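Local coordinates for structural polyprotein, VP2 (Israeli acute paralysis virus, PDB 5CDD) that probably serves as a building unit of the virus capsid shell, this chain being the VP2 portion of a longer structural polyprotein, at residues K69-D74 against S186-V191; P137-Q142 against E152-L157; Q7-P12 against G59-K64; Q76-L81 against S131-I136. One frame throughout, in Å; residues are numbered along the deposited sequence.

Contact 1 of 4, residues K69-D74 against S186-V191; sequences KYLRCD and SNISLV
The carboxylate of Asp74 crosses the side chain of Asn187 with the two flat groups 33° apart, and OD2 of Asp74 comes 3.1 Å from CB of Asn187. The Tyr70 ring carries its own neighbour Lys69 on one face, CG standing over the ring centre, while the Lys69 amine runs on to a salt bridge with Asp146. Strands 69-74 and 188-191 lie antiparallel here in a sheet of the jelly-roll capsid fold, and a beta bulge between Arg72 and Asp74 shifts the register by one residue. The chain turns a corner at Asn187, yet the ladder resumes beyond it: N of Asp74 donates to O of Ser186 (2.8 Å) and N of Ser186 answers to O of Asp74 (3.0 Å). OD1 of Asp74 accepts from the backbone N of Tyr138, and OG of Ser186 bonds to Gln76 further along strand 68-81. On the face with Tyr70, CB of Arg72 rests against CB of Ser189 at 3.5 Å. With CG of Leu71 anti to the backbone N (chi1 173°), CD1 of Leu71 reaches CG2 of Ile188 at 3.6 Å and CD1 of Leu190 at 3.9 Å.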
loop_
_atom_site.group_PDB
_atom_site.type_symbol
_atom_site.label_atom_id
_atom_site.label_comp_id
_atom_site.label_asym_id
_atom_site.label_seq_id
_atom_site.Cartn_x
_atom_site.Cartn_y
_atom_site.Cartn_z
ATOM N N LYS C 69 10.265 -37.185 -47.532
ATOM C CA LYS C 69 10.063 -35.787 -47.887
ATOM C C LYS C 69 10.956 -34.757 -47.203
ATOM O O LYS C 69 11.558 -33.917 -47.875
ATOM C CB LYS C 69 8.595 -35.415 -47.662
ATOM C CG LYS C 69 8.237 -33.994 -48.059
ATOM C CD LYS C 69 8.459 -33.762 -49.539
ATOM C CE LYS C 69 8.001 -32.378 -49.949
ATOM N NZ LYS C 69 8.176 -32.158 -51.406
ATOM N N TYR C 70 11.045 -34.810 -45.878
ATOM C CA TYR C 70 11.846 -33.834 -45.145
ATOM C C TYR C 70 13.029 -34.386 -44.364
ATOM O O TYR C 70 12.961 -35.465 -43.777
ATOM C CB TYR C 70 10.944 -33.042 -44.198
ATOM C CG TYR C 70 9.839 -32.295 -44.903
ATOM C CD1 TYR C 70 10.128 -31.262 -45.796
ATOM C CD2 TYR C 70 8.503 -32.628 -44.691
ATOM C CE1 TYR C 70 9.110 -30.578 -46.461
ATOM C CE2 TYR C 70 7.477 -31.952 -45.350
ATOM C CZ TYR C 70 7.788 -30.930 -46.232
ATOM O OH TYR C 70 6.779 -30.261 -46.886
ATOM N N LEU C 71 14.111 -33.616 -44.357
ATOM C CA LEU C 71 15.329 -33.988 -43.654
ATOM C C LEU C 71 15.836 -32.820 -42.820
ATOM O O LEU C 71 15.704 -31.661 -43.209
ATOM C CB LEU C 71 16.413 -34.398 -44.654
ATOM C CG LEU C 71 17.811 -34.656 -44.083
ATOM C CD1 LEU C 71 17.786 -35.874 -43.171
ATOM C CD2 LEU C 71 18.789 -34.868 -45.220
ATOM N N ARG C 72 16.411 -33.140 -41.667
ATOM C CA ARG C 72 16.970 -32.139 -40.768
ATOM C C ARG C 72 18.265 -32.762 -40.263
ATOM O O ARG C 72 18.259 -33.906 -39.812
ATOM C CB ARG C 72 16.017 -31.881 -39.599
ATOM C CG ARG C 72 16.398 -30.687 -38.747
ATOM C CD ARG C 72 15.631 -30.676 -37.437
ATOM N NE ARG C 72 15.954 -29.499 -36.634
ATOM C CZ ARG C 72 15.527 -28.268 -36.904
ATOM N NH1 ARG C 72 14.750 -28.049 -37.959
ATOM N NH2 ARG C 72 15.880 -27.253 -36.125
ATOM N N CYS C 73 19.373 -32.032 -40.339
ATOM C CA CYS C 73 20.642 -32.600 -39.898
ATOM C C CYS C 73 21.809 -31.622 -39.854
ATOM O O CYS C 73 21.735 -30.512 -40.383
ATOM C CB CYS C 73 21.026 -33.749 -40.828
ATOM S SG CYS C 73 21.278 -33.203 -42.544
ATOM N N ASP C 74 22.889 -32.062 -39.214
ATOM C CA ASP C 74 24.112 -31.278 -39.121
ATOM C C ASP C 74 25.099 -31.987 -40.037
ATOM O O ASP C 74 25.096 -33.215 -40.122
ATOM C CB ASP C 74 24.682 -31.275 -37.696
ATOM C CG ASP C 74 23.697 -30.763 -36.663
ATOM O OD1 ASP C 74 22.971 -29.787 -36.949
ATOM O OD2 ASP C 74 23.666 -31.332 -35.553
ATOM N N SER C 186 24.751 -36.002 -39.079
ATOM C CA SER C 186 24.501 -36.289 -37.671
ATOM C C SER C 186 23.252 -35.501 -37.281
ATOM O O SER C 186 22.865 -34.572 -37.992
ATOM C CB SER C 186 25.693 -35.864 -36.812
ATOM O OG SER C 186 25.929 -34.472 -36.905
ATOM N N ASN C 187 22.616 -35.869 -36.172
ATOM C CA ASN C 187 21.398 -35.188 -35.735
ATOM C C ASN C 187 20.320 -35.321 -36.794
ATOM O O ASN C 187 19.492 -34.429 -36.971
ATOM C CB ASN C 187 21.672 -33.708 -35.487
ATOM C CG ASN C 187 21.809 -33.389 -34.026
ATOM O OD1 ASN C 187 22.645 -33.965 -33.333
ATOM N ND2 ASN C 187 20.983 -32.469 -33.540
ATOM N N ILE C 188 20.336 -36.453 -37.486
ATOM C CA ILE C 188 19.392 -36.712 -38.558
ATOM C C ILE C 188 17.942 -36.844 -38.124
ATOM O O ILE C 188 17.626 -37.499 -37.130
ATOM C CB ILE C 188 19.776 -37.978 -39.328
ATOM C CG1 ILE C 188 21.250 -37.906 -39.727
ATOM C CG2 ILE C 188 18.890 -38.116 -40.558
ATOM C CD1 ILE C 188 21.793 -39.199 -40.252
ATOM N N SER C 189 17.069 -36.207 -38.896
ATOM C CA SER C 189 15.633 -36.235 -38.664
ATOM C C SER C 189 15.009 -36.509 -40.035
ATOM O O SER C 189 15.054 -35.658 -40.924
ATOM C CB SER C 189 15.158 -34.887 -38.127
ATOM O OG SER C 189 13.770 -34.912 -37.861
ATOM N N LEU C 190 14.435 -37.696 -40.204
ATOM C CA LEU C 190 13.840 -38.097 -41.481
ATOM C C LEU C 190 12.343 -38.370 -41.332
ATOM O O LEU C 190 11.959 -39.330 -40.671
ATOM C CB LEU C 190 14.565 -39.348 -41.979
ATOM C CG LEU C 190 14.638 -39.678 -43.466
ATOM C CD1 LEU C 190 15.167 -38.496 -44.266
ATOM C CD2 LEU C 190 15.560 -40.874 -43.631
ATOM N N VAL C 191 11.520 -37.714 -42.055
ATOM C CA VAL C 191 10.214 -37.852 -41.951
ATOM C C VAL C 191 9.358 -37.591 -43.033
ATOM O O VAL C 191 9.617 -36.919 -43.659
ATOM C CB VAL C 191 9.654 -36.977 -40.953
ATOM C CG1 VAL C 191 10.267 -37.136 -39.773
ATOM C CG2 VAL C 191 9.854 -35.610 -41.081
#

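Contact 2 of 4, residues P137-Q142 against E152-L157; sequences PYASFQ and EDFVQL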
loop_
_atom_site.group_PDB
_atom_site.type_symbol
_atom_site.label_atom_id
_atom_site.label_comp_id
_atom_site.label_asym_id
_atom_site.label_seq_id
_atom_site.Cartn_x
_atom_site.Cartn_y
_atom_site.Cartn_z
ATOM N N PRO C 137 26.167 -27.026 -37.856
ATOM C CA PRO C 137 24.804 -27.125 -37.328
ATOM C C PRO C 137 23.760 -26.848 -38.402
ATOM O O PRO C 137 24.005 -26.072 -39.325
ATOM C CB PRO C 137 24.785 -26.066 -36.229
ATOM C CG PRO C 137 26.205 -26.032 -35.769
ATOM C CD PRO C 137 26.958 -26.063 -37.071
ATOM N N TYR C 138 22.602 -27.490 -38.283
ATOM C CA TYR C 138 21.518 -27.285 -39.234
ATOM C C TYR C 138 21.419 -25.774 -39.428
ATOM O O TYR C 138 21.021 -25.050 -38.515
ATOM C CB TYR C 138 20.217 -27.838 -38.654
ATOM C CG TYR C 138 19.035 -27.731 -39.580
ATOM C CD1 TYR C 138 18.987 -28.460 -40.764
ATOM C CD2 TYR C 138 17.967 -26.887 -39.279
ATOM C CE1 TYR C 138 17.904 -28.353 -41.629
ATOM C CE2 TYR C 138 16.880 -26.772 -40.138
ATOM C CZ TYR C 138 16.857 -27.507 -41.310
ATOM O OH TYR C 138 15.790 -27.389 -42.166
ATOM N N ALA C 139 21.789 -25.299 -40.614
ATOM C CA ALA C 139 21.783 -23.868 -40.889
ATOM C C ALA C 139 20.632 -23.342 -41.733
ATOM O O ALA C 139 20.679 -22.203 -42.201
ATOM C CB ALA C 139 23.110 -23.469 -41.526
ATOM N N SER C 140 19.599 -24.151 -41.931
ATOM C CA SER C 140 18.457 -23.714 -42.724
ATOM C C SER C 140 17.536 -22.866 -41.859
ATOM O O SER C 140 17.499 -23.031 -40.638
ATOM C CB SER C 140 17.686 -24.922 -43.263
ATOM O OG SER C 140 16.609 -24.517 -44.093
ATOM N N PHE C 141 16.805 -21.950 -42.487
ATOM C CA PHE C 141 15.874 -21.102 -41.754
ATOM C C PHE C 141 14.499 -21.761 -41.787
ATOM O O PHE C 141 13.548 -21.291 -41.161
ATOM C CB PHE C 141 15.821 -19.693 -42.366
ATOM C CG PHE C 141 15.308 -19.648 -43.782
ATOM C CD1 PHE C 141 13.955 -19.809 -44.058
ATOM C CD2 PHE C 141 16.180 -19.423 -44.839
ATOM C CE1 PHE C 141 13.480 -19.745 -45.369
ATOM C CE2 PHE C 141 15.716 -19.358 -46.152
ATOM C CZ PHE C 141 14.362 -19.519 -46.416
ATOM N N GLN C 142 14.415 -22.864 -42.525
ATOM C CA GLN C 142 13.181 -23.624 -42.649
ATOM C C GLN C 142 13.186 -24.754 -41.629
ATOM O O GLN C 142 14.243 -25.161 -41.149
ATOM C CB GLN C 142 13.059 -24.197 -44.057
ATOM C CG GLN C 142 13.025 -23.144 -45.139
ATOM C CD GLN C 142 12.901 -23.744 -46.517
ATOM O OE1 GLN C 142 13.784 -24.472 -46.968
ATOM N NE2 GLN C 142 11.801 -23.446 -47.196
ATOM N N GLU C 152 17.186 -26.383 -51.971
ATOM C CA GLU C 152 17.316 -25.660 -50.724
ATOM C C GLU C 152 18.645 -25.763 -49.975
ATOM O O GLU C 152 18.648 -25.715 -48.749
ATOM C CB GLU C 152 16.179 -26.091 -49.792
ATOM C CG GLU C 152 14.782 -25.869 -50.362
ATOM C CD GLU C 152 13.683 -26.425 -49.467
ATOM O OE1 GLU C 152 12.497 -26.326 -49.851
ATOM O OE2 GLU C 152 14.005 -26.964 -48.386
ATOM N N ASP C 153 19.769 -25.895 -50.675
ATOM C CA ASP C 153 21.035 -25.973 -49.952
ATOM C C ASP C 153 21.160 -24.714 -49.105
ATOM O O ASP C 153 21.098 -23.598 -49.620
ATOM C CB ASP C 153 22.221 -26.102 -50.906
ATOM C CG ASP C 153 22.394 -27.515 -51.428
ATOM O OD1 ASP C 153 22.244 -28.474 -50.643
ATOM O OD2 ASP C 153 22.696 -27.672 -52.627
ATOM N N PHE C 154 21.328 -24.904 -47.801
ATOM C CA PHE C 154 21.403 -23.790 -46.866
ATOM C C PHE C 154 22.783 -23.365 -46.366
ATOM O O PHE C 154 22.890 -22.413 -45.593
ATOM C CB PHE C 154 20.510 -24.101 -45.668
ATOM C CG PHE C 154 20.743 -25.460 -45.083
ATOM C CD1 PHE C 154 21.864 -25.717 -44.302
ATOM C CD2 PHE C 154 19.850 -26.493 -45.335
ATOM C CE1 PHE C 154 22.093 -26.990 -43.776
ATOM C CE2 PHE C 154 20.067 -27.767 -44.816
ATOM C CZ PHE C 154 21.191 -28.017 -44.036
ATOM N N VAL C 155 23.840 -24.045 -46.790
ATOM C CA VAL C 155 25.170 -23.666 -46.329
ATOM C C VAL C 155 26.257 -23.991 -47.346
ATOM O O VAL C 155 26.211 -25.025 -48.012
ATOM C CB VAL C 155 25.498 -24.352 -44.979
ATOM C CG1 VAL C 155 25.459 -25.860 -45.135
ATOM C CG2 VAL C 155 26.858 -23.898 -44.478
ATOM N N GLN C 156 27.228 -23.090 -47.464
ATOM C CA GLN C 156 28.340 -23.266 -48.391
ATOM C C GLN C 156 29.631 -23.485 -47.615
ATOM O O GLN C 156 29.928 -22.751 -46.674
ATOM C CB GLN C 156 28.493 -22.032 -49.282
ATOM C CG GLN C 156 27.260 -21.696 -50.097
ATOM C CD GLN C 156 26.802 -22.859 -50.947
ATOM O OE1 GLN C 156 27.567 -23.395 -51.747
ATOM N NE2 GLN C 156 25.546 -23.256 -50.779
ATOM N N LEU C 157 30.395 -24.497 -48.011
ATOM C CA LEU C 157 31.659 -24.801 -47.354
ATOM C C LEU C 157 32.814 -24.371 -48.253
ATOM O O LEU C 157 32.799 -24.628 -49.457
ATOM C CB LEU C 157 31.750 -26.299 -47.056
ATOM C CG LEU C 157 32.974 -26.763 -46.267
ATOM C CD1 LEU C 157 33.065 -25.999 -44.956
ATOM C CD2 LEU C 157 32.874 -28.256 -46.011
#
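The backbones of 137-142 and 152-157 come closest at Ser140 and Phe154, 5.1 Å from CA to CA, without forming a strand pair, and the Phe154 side chain makes most of the contact. Its CG sits between the backbone N and the carbonyl carbon (chi1 50°), which turns the ring toward the 138-140 backbone. There the backbone N of Ser140 lies over one ring face, offset toward the rim, and CB of Ser140 meets CD2 of Phe154 at 3.4 Å. Tyr138 brings its edge toward the face of Phe154, a T-shaped stack with centroids 5.2 Å apart and planes at 64°. CB of Ala139 touches CD1 of Phe154 at 3.8 Å. In the jelly-roll sandwich this is where strand 155-161 begins: Phe154 and Val155 both face Leu51 of strand 47-51, a classic beta bulge. Two bonds keep the 138-142 turn in shape. OH of Tyr138 donates to O of Gln142 (2.9 Å) from well above the carbonyl plane, and N of Gln142 donates to OG of Ser140 (3.2 Å), closing an ST turn. OG of Ser140 also bonds to the hydroxyl of Tyr98, whose backbone pairs with Phe154. The turn also meets a neighbouring chain, where Phe141 stacks edge-to-face with Tyr151 of that chain and Ala139 packs on its Trp192.

Contact 3 of 4, residues Q7-P12 against G59-K64; sequences QFLQRP and GGKAQK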
loop_
_atom_site.group_PDB
_atom_site.type_symbol
_atom_site.label_atom_id
_atom_site.label_comp_id
_atom_site.label_asym_id
_atom_site.label_seq_id
_atom_site.Cartn_x
_atom_site.Cartn_y
_atom_site.Cartn_z
ATOM N N GLN C 7 21.570 -44.523 -39.723
ATOM C CA GLN C 7 22.904 -45.033 -39.438
ATOM C C GLN C 7 23.763 -44.966 -40.695
ATOM O O GLN C 7 24.948 -44.640 -40.635
ATOM C CB GLN C 7 22.830 -46.480 -38.951
ATOM C CG GLN C 7 22.437 -46.631 -37.497
ATOM C CD GLN C 7 23.352 -45.850 -36.571
ATOM O OE1 GLN C 7 23.162 -44.652 -36.356
ATOM N NE2 GLN C 7 24.363 -46.523 -36.033
ATOM N N PHE C 8 23.150 -45.277 -41.833
ATOM C CA PHE C 8 23.838 -45.261 -43.117
ATOM C C PHE C 8 24.206 -43.840 -43.524
ATOM O O PHE C 8 25.222 -43.616 -44.181
ATOM C CB PHE C 8 22.946 -45.908 -44.184
ATOM C CG PHE C 8 23.569 -45.967 -45.552
ATOM C CD1 PHE C 8 23.511 -44.873 -46.412
ATOM C CD2 PHE C 8 24.212 -47.122 -45.982
ATOM C CE1 PHE C 8 24.087 -44.931 -47.681
ATOM C CE2 PHE C 8 24.789 -47.188 -47.246
ATOM C CZ PHE C 8 24.725 -46.091 -48.097
ATOM N N LEU C 9 23.378 -42.879 -43.129
ATOM C CA LEU C 9 23.624 -41.483 -43.458
ATOM C C LEU C 9 24.755 -40.908 -42.612
ATOM O O LEU C 9 25.315 -39.862 -42.943
ATOM C CB LEU C 9 22.354 -40.657 -43.252
ATOM C CG LEU C 9 21.160 -41.019 -44.139
ATOM C CD1 LEU C 9 19.983 -40.129 -43.787
ATOM C CD2 LEU C 9 21.531 -40.857 -45.603
ATOM N N GLN C 10 25.091 -41.592 -41.522
ATOM C CA GLN C 10 26.159 -41.134 -40.642
ATOM C C GLN C 10 27.496 -41.756 -41.021
ATOM O O GLN C 10 28.510 -41.508 -40.369
ATOM C CB GLN C 10 25.830 -41.470 -39.189
ATOM C CG GLN C 10 24.494 -40.926 -38.724
ATOM C CD GLN C 10 24.310 -41.051 -37.229
ATOM O OE1 GLN C 10 24.449 -42.135 -36.664
ATOM N NE2 GLN C 10 23.993 -39.938 -36.576
ATOM N N ARG C 11 27.490 -42.566 -42.076
ATOM C CA ARG C 11 28.708 -43.213 -42.550
ATOM C C ARG C 11 29.566 -42.219 -43.319
ATOM O O ARG C 11 29.115 -41.624 -44.299
ATOM C CB ARG C 11 28.370 -44.388 -43.469
ATOM C CG ARG C 11 27.692 -45.551 -42.789
ATOM C CD ARG C 11 27.424 -46.645 -43.800
ATOM N NE ARG C 11 26.872 -47.848 -43.187
ATOM C CZ ARG C 11 26.583 -48.957 -43.859
ATOM N NH1 ARG C 11 26.793 -49.015 -45.168
ATOM N NH2 ARG C 11 26.088 -50.008 -43.220
ATOM N N PRO C 12 30.819 -42.019 -42.879
ATOM C CA PRO C 12 31.718 -41.085 -43.562
ATOM C C PRO C 12 31.987 -41.544 -44.991
ATOM O O PRO C 12 32.149 -42.737 -45.234
ATOM C CB PRO C 12 32.982 -41.135 -42.704
ATOM C CG PRO C 12 32.462 -41.445 -41.338
ATOM C CD PRO C 12 31.435 -42.514 -41.634
ATOM N N GLY C 59 28.458 -41.741 -51.380
ATOM C CA GLY C 59 28.189 -42.966 -50.644
ATOM C C GLY C 59 26.824 -43.569 -50.888
ATOM O O GLY C 59 26.411 -44.480 -50.171
ATOM N N GLY C 60 26.121 -43.066 -51.896
ATOM C CA GLY C 60 24.802 -43.585 -52.197
ATOM C C GLY C 60 23.802 -43.325 -51.090
ATOM O O GLY C 60 22.973 -44.174 -50.790
ATOM N N LYS C 61 23.870 -42.144 -50.487
ATOM C CA LYS C 61 22.963 -41.789 -49.402
ATOM C C LYS C 61 21.591 -41.362 -49.935
ATOM O O LYS C 61 20.563 -41.680 -49.342
ATOM C CB LYS C 61 23.566 -40.655 -48.574
ATOM C CG LYS C 61 24.930 -40.960 -47.969
ATOM C CD LYS C 61 25.356 -39.849 -47.026
ATOM C CE LYS C 61 26.767 -40.056 -46.499
ATOM N NZ LYS C 61 26.866 -41.252 -45.623
ATOM N N ALA C 62 21.582 -40.636 -51.050
ATOM C CA ALA C 62 20.343 -40.168 -51.661
ATOM C C ALA C 62 19.356 -41.301 -51.945
ATOM O O ALA C 62 18.150 -41.136 -51.796
ATOM C CB ALA C 62 20.661 -39.409 -52.949
ATOM N N GLN C 63 19.872 -42.454 -52.348
ATOM C CA GLN C 63 19.013 -43.594 -52.642
ATOM C C GLN C 63 18.553 -44.266 -51.372
ATOM O O GLN C 63 17.655 -45.103 -51.395
ATOM C CB GLN C 63 19.740 -44.615 -53.508
ATOM C CG GLN C 63 20.184 -44.052 -54.829
ATOM C CD GLN C 63 21.583 -43.475 -54.780
ATOM O OE1 GLN C 63 21.965 -42.794 -53.827
ATOM N NE2 GLN C 63 22.355 -43.733 -55.824
ATOM N N LYS C 64 19.173 -43.889 -50.265
ATOM C CA LYS C 64 18.820 -44.457 -48.982
ATOM C C LYS C 64 17.557 -43.796 -48.449
ATOM O O LYS C 64 16.665 -44.472 -47.960
ATOM C CB LYS C 64 19.962 -44.270 -47.989
ATOM C CG LYS C 64 20.105 -45.430 -47.038
ATOM C CD LYS C 64 20.649 -46.636 -47.778
ATOM C CE LYS C 64 20.522 -47.903 -46.951
ATOM N NZ LYS C 64 20.862 -49.129 -47.725
#
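NZ of Lys61 sits among three backbone carbonyls at and just beyond the end of helix 2-9. The firm bond goes to O of Arg11, 2.6 Å away, in the carbonyl plane and on a lone pair; those to O of Phe8 (3.2 Å) and O of Leu9 (3.4 Å) are weak. A kink at the last torsion of the lysine (chi4 -66°) swings the amine in among them, and its charge would probably sit well against the negative end of the helix. On the way there the chain brushes Leu9, whose CD2 lies 3.6 Å from CB of Lys61. Phe8 makes the other half of the contact. Lys64 crosses one face of its ring at about a right angle: CD stands 3.7 Å from the ring centroid in a CH-pi contact, and NZ of Lys64 makes a cation-pi interaction with the same ring, 4.6 Å from the centroid. At the ring edge, near its plane, O of Gly59 approaches CZ of Phe8. Leu9 also packs on Ile188 of strand 188-193, and its backbone bonds to Leu185. The lysine thus gathers carbonyls around the C-terminal end of helix 2-9, joining this N-terminal part to the loop that leads into strand 68-81 of the jelly roll.

Contact 4 of 4, residues Q76-L81 against S131-I136; sequences QVKLVL and SVEMTI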
loop_
_atom_site.group_PDB
_atom_site.type_symbol
_atom_site.label_atom_id
_atom_site.label_comp_id
_atom_site.label_asym_id
_atom_site.label_seq_id
_atom_site.Cartn_x
_atom_site.Cartn_y
_atom_site.Cartn_z
ATOM N N GLN C 76 28.803 -33.154 -40.912
ATOM C CA GLN C 76 30.076 -33.431 -40.266
ATOM C C GLN C 76 31.171 -33.438 -41.328
ATOM O O GLN C 76 31.026 -34.077 -42.371
ATOM C CB GLN C 76 30.017 -34.791 -39.577
ATOM C CG GLN C 76 30.623 -34.815 -38.191
ATOM C CD GLN C 76 29.834 -33.984 -37.207
ATOM O OE1 GLN C 76 28.637 -34.203 -37.010
ATOM N NE2 GLN C 76 30.499 -33.024 -36.579
ATOM N N VAL C 77 32.262 -32.728 -41.064
ATOM C CA VAL C 77 33.366 -32.656 -42.014
ATOM C C VAL C 77 34.697 -33.016 -41.370
ATOM O O VAL C 77 34.971 -32.640 -40.228
ATOM C CB VAL C 77 33.492 -31.242 -42.620
ATOM C CG1 VAL C 77 34.619 -31.211 -43.636
ATOM C CG2 VAL C 77 32.181 -30.833 -43.267
ATOM N N LYS C 78 35.522 -33.750 -42.110
ATOM C CA LYS C 78 36.835 -34.148 -41.624
ATOM C C LYS C 78 37.851 -34.130 -42.755
ATOM O O LYS C 78 37.628 -34.717 -43.813
ATOM C CB LYS C 78 36.787 -35.547 -41.008
ATOM C CG LYS C 78 38.127 -36.003 -40.458
ATOM C CD LYS C 78 38.013 -37.317 -39.716
ATOM C CE LYS C 78 39.339 -37.691 -39.071
ATOM N NZ LYS C 78 39.233 -38.938 -38.261
ATOM N N LEU C 79 38.964 -33.442 -42.527
ATOM C CA LEU C 79 40.021 -33.357 -43.523
ATOM C C LEU C 79 41.217 -34.167 -43.051
ATOM O O LEU C 79 41.774 -33.894 -41.990
ATOM C CB LEU C 79 40.455 -31.904 -43.730
ATOM C CG LEU C 79 39.411 -30.880 -44.173
ATOM C CD1 LEU C 79 40.093 -29.539 -44.383
ATOM C CD2 LEU C 79 38.738 -31.335 -45.452
ATOM N N VAL C 80 41.600 -35.172 -43.830
ATOM C CA VAL C 80 42.751 -35.994 -43.485
ATOM C C VAL C 80 43.921 -35.525 -44.340
ATOM O O VAL C 80 43.920 -35.678 -45.563
ATOM C CB VAL C 80 42.487 -37.485 -43.749
ATOM C CG1 VAL C 80 43.723 -38.297 -43.400
ATOM C CG2 VAL C 80 41.298 -37.951 -42.921
ATOM N N LEU C 81 44.914 -34.942 -43.681
ATOM C CA LEU C 81 46.084 -34.416 -44.364
ATOM C C LEU C 81 47.208 -35.437 -44.511
ATOM O O LEU C 81 47.470 -36.237 -43.612
ATOM C CB LEU C 81 46.596 -33.185 -43.617
ATOM C CG LEU C 81 47.745 -32.409 -44.259
ATOM C CD1 LEU C 81 47.314 -31.875 -45.617
ATOM C CD2 LEU C 81 48.150 -31.269 -43.340
ATOM N N SER C 131 44.894 -34.196 -39.362
ATOM C CA SER C 131 43.484 -34.139 -39.722
ATOM C C SER C 131 42.771 -33.144 -38.818
ATOM O O SER C 131 43.191 -32.905 -37.686
ATOM C CB SER C 131 42.827 -35.513 -39.572
ATOM O OG SER C 131 42.695 -35.863 -38.206
ATOM N N VAL C 132 41.692 -32.564 -39.330
ATOM C CA VAL C 132 40.902 -31.603 -38.573
ATOM C C VAL C 132 39.421 -31.851 -38.836
ATOM O O VAL C 132 39.020 -32.124 -39.966
ATOM C CB VAL C 132 41.249 -30.147 -38.965
ATOM C CG1 VAL C 132 42.683 -29.833 -38.574
ATOM C CG2 VAL C 132 41.053 -29.946 -40.459
ATOM N N GLU C 133 38.614 -31.772 -37.783
ATOM C CA GLU C 133 37.178 -31.987 -37.909
ATOM C C GLU C 133 36.399 -30.703 -37.676
ATOM O O GLU C 133 36.893 -29.763 -37.055
ATOM C CB GLU C 133 36.706 -33.056 -36.921
ATOM C CG GLU C 133 37.151 -34.461 -37.272
ATOM C CD GLU C 133 36.589 -35.498 -36.322
ATOM O OE1 GLU C 133 36.949 -35.462 -35.125
ATOM O OE2 GLU C 133 35.785 -36.344 -36.770
ATOM N N MET C 134 35.171 -30.678 -38.174
ATOM C CA MET C 134 34.318 -29.510 -38.037
ATOM C C MET C 134 32.855 -29.923 -38.144
ATOM O O MET C 134 32.516 -30.841 -38.890
ATOM C CB MET C 134 34.659 -28.505 -39.136
ATOM C CG MET C 134 33.833 -27.241 -39.114
ATOM S SD MET C 134 34.182 -26.195 -40.537
ATOM C CE MET C 134 32.976 -26.817 -41.696
ATOM N N THR C 135 31.993 -29.250 -37.390
ATOM C CA THR C 135 30.566 -29.548 -37.418
ATOM C C THR C 135 29.798 -28.347 -37.945
ATOM O O THR C 135 30.080 -27.208 -37.572
ATOM C CB THR C 135 30.023 -29.873 -36.013
ATOM O OG1 THR C 135 30.827 -30.890 -35.406
ATOM C CG2 THR C 135 28.585 -30.361 -36.104
ATOM N N ILE C 136 28.831 -28.602 -38.816
ATOM C CA ILE C 136 28.019 -27.531 -39.372
ATOM C C ILE C 136 26.574 -27.725 -38.927
ATOM O O ILE C 136 25.823 -28.495 -39.528
ATOM C CB ILE C 136 28.082 -27.521 -40.908
ATOM C CG1 ILE C 136 29.524 -27.300 -41.362
ATOM C CG2 ILE C 136 27.178 -26.428 -41.458
ATOM C CD1 ILE C 136 29.698 -27.300 -42.865
#
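Lys78 sends CG anti to its own N (chi1 -179°) and runs on fully extended, whereas Glu133 holds CG anti to the carbonyl carbon (chi1 -71°). Set in this way, the two chains cross obliquely and their CG atoms meet at 3.7 Å. NZ of Lys78 stays 4.6 Å from OE2 of Glu133, too far for a salt bridge, though the opposite charges may still attract; a long, weak ion pair to Lys6 of a neighbouring chain draws on the other carboxylate oxygen of Glu133. Between the strands the hydrogen bonds are regular. Val77 and Met134 exchange a pair, N of Val77 to O of Met134 at 2.9 Å and N of Met134 to O of Val77 at 2.8 Å, and N of Leu79 reaches O of Val132 at 2.9 Å along a nearly straight N-H line. On the face with Lys78, the side chain of Gln76 lies beside that of Thr135, its OE1 being engaged by Ser186. Val77, Leu79, Val132 and Met134 make the other face apolar, with CB of Leu79 on CG2 of Val132 at 3.9 Å; CG2 of Val77 also reaches CD1 of Ile136 at 4.3 Å. Val77 meets Leu93 and Leu157, and Leu79 meets Leu93 and Leu124, all of the opposing sheet. Antiparallel strands whose apolar face packs on a second sheet fit the jelly-roll beta sandwich of picornavirus-like capsid proteins.

In the fold
From the N terminus, contact 3 closes first, fastening the end of helix 2-9 to the loop ahead of strand 68-81. That long strand then serves twice: residues 69-74 wait for the chain's last strand in contact 1, and 76-81 pair with 131-136 in contact 4. The chain runs straight on from 136 into contact 2, whose short loop brings the chain back at the start of strand 155-161. Contact 1 closes last and encloses both contacts 4 and 2, which follow one another; no two loops cross. Contacts 2 and 4 meet in the sandwich core through Leu157 and Met134, and contact 1 touches contacts 2 and 3.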